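Local coordinates for protein yersinopine dehydrogenase (Yersinia pestis, PDB 6C4M) that catalyses the NADPH-dependent reductive condensation of pyruvate with an aminobutanoate-histidine intermediate, the last step in making the metallophore yersinopine, at residues D299-L310 against V422-R433. Sequence-based numbering, arbitrary orientation.
Sequences DLAGLADDYKRL and VVMPTAQRLLQR
Asp299 lies at the edges of two guanidinium groups, that of Arg429 and that of Arg433, and bridges them in a salt-bridge network between two packed helices that run 123° apart. Arg429 approaches side-on, and its NE and NH2 both donate to OD1 of Asp299 from the same face of the carboxylate, NH2 at 2.8 Å. The other oxygen, OD2, takes a weak bond from NH2 of Arg433, whose NH1 is held by the Leu265 carbonyl; a water also joins that OD2 to NH1. On the Tyr307 ring, Leu303 CD1 covers one face toward the rim, while Met424, bent at chi3, brings CE obliquely to within 3.5 Å of Tyr307 CD1. The ring hydroxyl bonds to the Asn257 carbonyl on helix 255-264, which carries the inferred active-site His260. Thr426 is a knob among Asp299, Gly302, Leu303 and Asp306, with CG2 3.3 Å from Asp299 O. Arg309 NE donates a bent bond to the Val423 carbonyl, lying nearly in line with its C=O, and Arg309 NH2 takes the anti lone pair of Asp306 OD1 in a salt bridge within the helix. Asp306, its CG beside the backbone N (chi1 -71°), reaches the first turn of helix 425-445, where a negative charge should suit the helix dipole: its OD2 accepts a weak, bent bond from Thr426 N and a nearly straight one (167°) from Ala427 N at 3.0 Å.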
# COMPACT_ATOMS: atom_id res chain seq x y z
N ASP A 299 -0.44 6.36 15.48
CA ASP A 299 0.19 7.55 16.09
C ASP A 299 -0.17 8.82 15.33
O ASP A 299 -0.28 9.90 15.93
CB ASP A 299 1.72 7.42 16.15
CG ASP A 299 2.22 6.44 17.21
OD1 ASP A 299 1.46 6.09 18.13
OD2 ASP A 299 3.41 6.08 17.14
N LEU A 300 -0.31 8.74 14.00
CA LEU A 300 -0.69 9.90 13.23
C LEU A 300 -2.08 10.37 13.64
O LEU A 300 -2.31 11.56 13.89
CB LEU A 300 -0.63 9.56 11.74
CG LEU A 300 -1.09 10.62 10.72
CD1 LEU A 300 -0.34 11.86 10.90
CD2 LEU A 300 -0.90 10.10 9.31
N ALA A 301 -3.02 9.44 13.73
CA ALA A 301 -4.37 9.80 14.15
C ALA A 301 -4.39 10.29 15.60
O ALA A 301 -5.10 11.24 15.92
CB ALA A 301 -5.28 8.60 13.98
N GLY A 302 -3.65 9.62 16.49
CA GLY A 302 -3.65 10.02 17.90
C GLY A 302 -3.03 11.39 18.13
O GLY A 302 -3.48 12.17 18.98
N LEU A 303 -1.95 11.70 17.40
CA LEU A 303 -1.35 13.03 17.54
C LEU A 303 -2.29 14.14 17.05
O LEU A 303 -2.37 15.22 17.66
CB LEU A 303 -0.01 13.06 16.78
CG LEU A 303 0.78 14.37 16.79
CD1 LEU A 303 1.16 14.75 18.20
CD2 LEU A 303 2.01 14.28 15.91
N ALA A 304 -3.01 13.90 15.95
CA ALA A 304 -4.05 14.84 15.54
C ALA A 304 -5.09 15.03 16.64
O ALA A 304 -5.54 16.16 16.89
CB ALA A 304 -4.71 14.35 14.24
N ASP A 305 -5.52 13.94 17.30
CA ASP A 305 -6.42 14.08 18.45
C ASP A 305 -5.79 14.97 19.52
O ASP A 305 -6.50 15.75 20.17
CB ASP A 305 -6.73 12.71 19.09
CG ASP A 305 -7.62 11.85 18.26
OD1 ASP A 305 -8.50 12.38 17.54
OD2 ASP A 305 -7.47 10.61 18.39
N ASP A 306 -4.49 14.82 19.76
CA ASP A 306 -3.81 15.60 20.79
C ASP A 306 -3.82 17.09 20.45
O ASP A 306 -4.08 17.95 21.31
CB ASP A 306 -2.37 15.11 20.96
CG ASP A 306 -2.27 13.73 21.64
OD1 ASP A 306 -3.30 13.14 22.04
OD2 ASP A 306 -1.12 13.24 21.78
N TYR A 307 -3.50 17.43 19.19
CA TYR A 307 -3.48 18.82 18.78
C TYR A 307 -4.88 19.43 18.86
O TYR A 307 -5.03 20.59 19.22
CB TYR A 307 -2.92 18.95 17.37
CG TYR A 307 -1.43 18.69 17.19
CD1 TYR A 307 -0.51 18.98 18.18
CD2 TYR A 307 -0.94 18.18 16.00
CE1 TYR A 307 0.87 18.76 17.99
CE2 TYR A 307 0.42 17.96 15.79
CZ TYR A 307 1.32 18.24 16.78
OH TYR A 307 2.68 17.98 16.55
N LYS A 308 -5.91 18.65 18.56
CA LYS A 308 -7.27 19.15 18.75
C LYS A 308 -7.51 19.53 20.20
O LYS A 308 -8.10 20.59 20.49
CB LYS A 308 -8.28 18.12 18.30
CG LYS A 308 -9.71 18.36 18.76
CD LYS A 308 -10.57 17.21 18.18
CE LYS A 308 -12.02 17.35 18.53
NZ LYS A 308 -12.21 17.43 19.99
N ARG A 309 -7.06 18.69 21.13
CA ARG A 309 -7.17 19.00 22.56
C ARG A 309 -6.46 20.30 22.89
O ARG A 309 -6.99 21.13 23.63
CB ARG A 309 -6.59 17.87 23.41
CG ARG A 309 -7.59 17.25 24.38
CD ARG A 309 -6.99 16.09 25.24
NE ARG A 309 -6.33 15.05 24.43
CZ ARG A 309 -6.96 14.14 23.70
NH1 ARG A 309 -8.29 14.13 23.65
NH2 ARG A 309 -6.27 13.24 23.00
N LEU A 310 -5.23 20.45 22.40
CA LEU A 310 -4.43 21.63 22.73
C LEU A 310 -5.02 22.88 22.10
O LEU A 310 -5.18 23.91 22.77
CB LEU A 310 -2.98 21.44 22.27
CG LEU A 310 -2.03 22.60 22.52
CD1 LEU A 310 -2.00 22.97 23.99
CD2 LEU A 310 -0.62 22.27 22.04
N VAL A 422 -3.35 20.04 29.78
CA VAL A 422 -3.82 19.30 28.61
C VAL A 422 -2.90 18.10 28.42
O VAL A 422 -1.68 18.27 28.34
CB VAL A 422 -3.80 20.18 27.35
CG1 VAL A 422 -4.09 19.35 26.12
CG2 VAL A 422 -4.81 21.34 27.44
N VAL A 423 -3.47 16.91 28.32
CA VAL A 423 -2.67 15.70 28.11
C VAL A 423 -2.63 15.39 26.63
O VAL A 423 -3.65 15.49 25.93
CB VAL A 423 -3.23 14.51 28.92
CG1 VAL A 423 -3.41 14.93 30.38
CG2 VAL A 423 -4.53 14.01 28.34
N MET A 424 -1.43 15.06 26.13
CA MET A 424 -1.21 14.66 24.74
C MET A 424 -0.48 13.32 24.74
O MET A 424 0.75 13.26 24.54
CB MET A 424 -0.44 15.74 23.98
CG MET A 424 -1.11 17.15 23.98
SD MET A 424 0.01 18.36 23.27
CE MET A 424 -0.37 18.02 21.57
N PRO A 425 -1.19 12.21 24.97
CA PRO A 425 -0.49 10.92 25.16
C PRO A 425 0.28 10.46 23.95
O PRO A 425 1.31 9.80 24.11
CB PRO A 425 -1.63 9.94 25.49
CG PRO A 425 -2.75 10.77 25.93
CD PRO A 425 -2.63 12.09 25.21
N THR A 426 -0.18 10.73 22.73
CA THR A 426 0.59 10.29 21.58
C THR A 426 1.86 11.13 21.45
O THR A 426 2.95 10.58 21.25
CB THR A 426 -0.25 10.34 20.32
OG1 THR A 426 -1.40 9.53 20.53
CG2 THR A 426 0.50 9.81 19.14
N ALA A 427 1.74 12.45 21.59
CA ALA A 427 2.93 13.31 21.61
C ALA A 427 3.91 12.87 22.69
O ALA A 427 5.13 12.84 22.47
CB ALA A 427 2.53 14.76 21.84
N GLN A 428 3.41 12.52 23.87
CA GLN A 428 4.29 12.11 24.96
C GLN A 428 4.99 10.80 24.63
O GLN A 428 6.21 10.66 24.83
CB GLN A 428 3.45 12.02 26.23
CG GLN A 428 4.15 11.63 27.49
CD GLN A 428 3.18 11.68 28.66
OE1 GLN A 428 2.33 12.57 28.74
NE2 GLN A 428 3.28 10.71 29.56
N ARG A 429 4.25 9.84 24.06
CA ARG A 429 4.85 8.56 23.70
C ARG A 429 5.92 8.75 22.63
O ARG A 429 7.02 8.19 22.75
CB ARG A 429 3.75 7.58 23.24
CG ARG A 429 4.21 6.43 22.33
CD ARG A 429 3.13 5.28 22.12
NE ARG A 429 2.08 5.64 21.16
CZ ARG A 429 0.88 6.16 21.47
NH1 ARG A 429 0.53 6.39 22.74
NH2 ARG A 429 0.01 6.46 20.50
N LEU A 430 5.63 9.58 21.63
CA LEU A 430 6.58 9.86 20.56
C LEU A 430 7.85 10.50 21.08
O LEU A 430 8.95 10.17 20.63
CB LEU A 430 5.94 10.76 19.52
CG LEU A 430 4.79 10.26 18.67
CD1 LEU A 430 4.15 11.34 17.80
CD2 LEU A 430 5.30 9.13 17.79
N LEU A 431 7.74 11.47 21.99
CA LEU A 431 8.96 12.11 22.47
C LEU A 431 9.71 11.23 23.47
O LEU A 431 10.95 11.26 23.49
CB LEU A 431 8.62 13.46 23.09
CG LEU A 431 8.30 14.56 22.06
CD1 LEU A 431 7.87 15.85 22.74
CD2 LEU A 431 9.48 14.84 21.12
N GLN A 432 9.00 10.45 24.28
CA GLN A 432 9.67 9.48 25.14
C GLN A 432 10.50 8.51 24.32
O GLN A 432 11.62 8.18 24.69
CB GLN A 432 8.63 8.72 25.96
CG GLN A 432 7.99 9.53 27.04
CD GLN A 432 6.97 8.72 27.80
OE1 GLN A 432 6.53 7.67 27.32
NE2 GLN A 432 6.60 9.18 28.99
N ARG A 433 9.94 8.04 23.21
CA ARG A 433 10.64 7.07 22.38
C ARG A 433 11.88 7.71 21.77
O ARG A 433 12.97 7.12 21.79
CB ARG A 433 9.69 6.55 21.30
CG ARG A 433 10.22 5.45 20.42
CD ARG A 433 9.34 5.22 19.18
NE ARG A 433 7.98 4.75 19.48
CZ ARG A 433 6.91 5.07 18.76
NH1 ARG A 433 7.05 5.85 17.70
NH2 ARG A 433 5.70 4.61 19.07
O HOH W 1 5.33 6.25 15.32
O HOH W 2 2.92 3.50 18.01
O HOH W 3 -3.60 10.36 21.87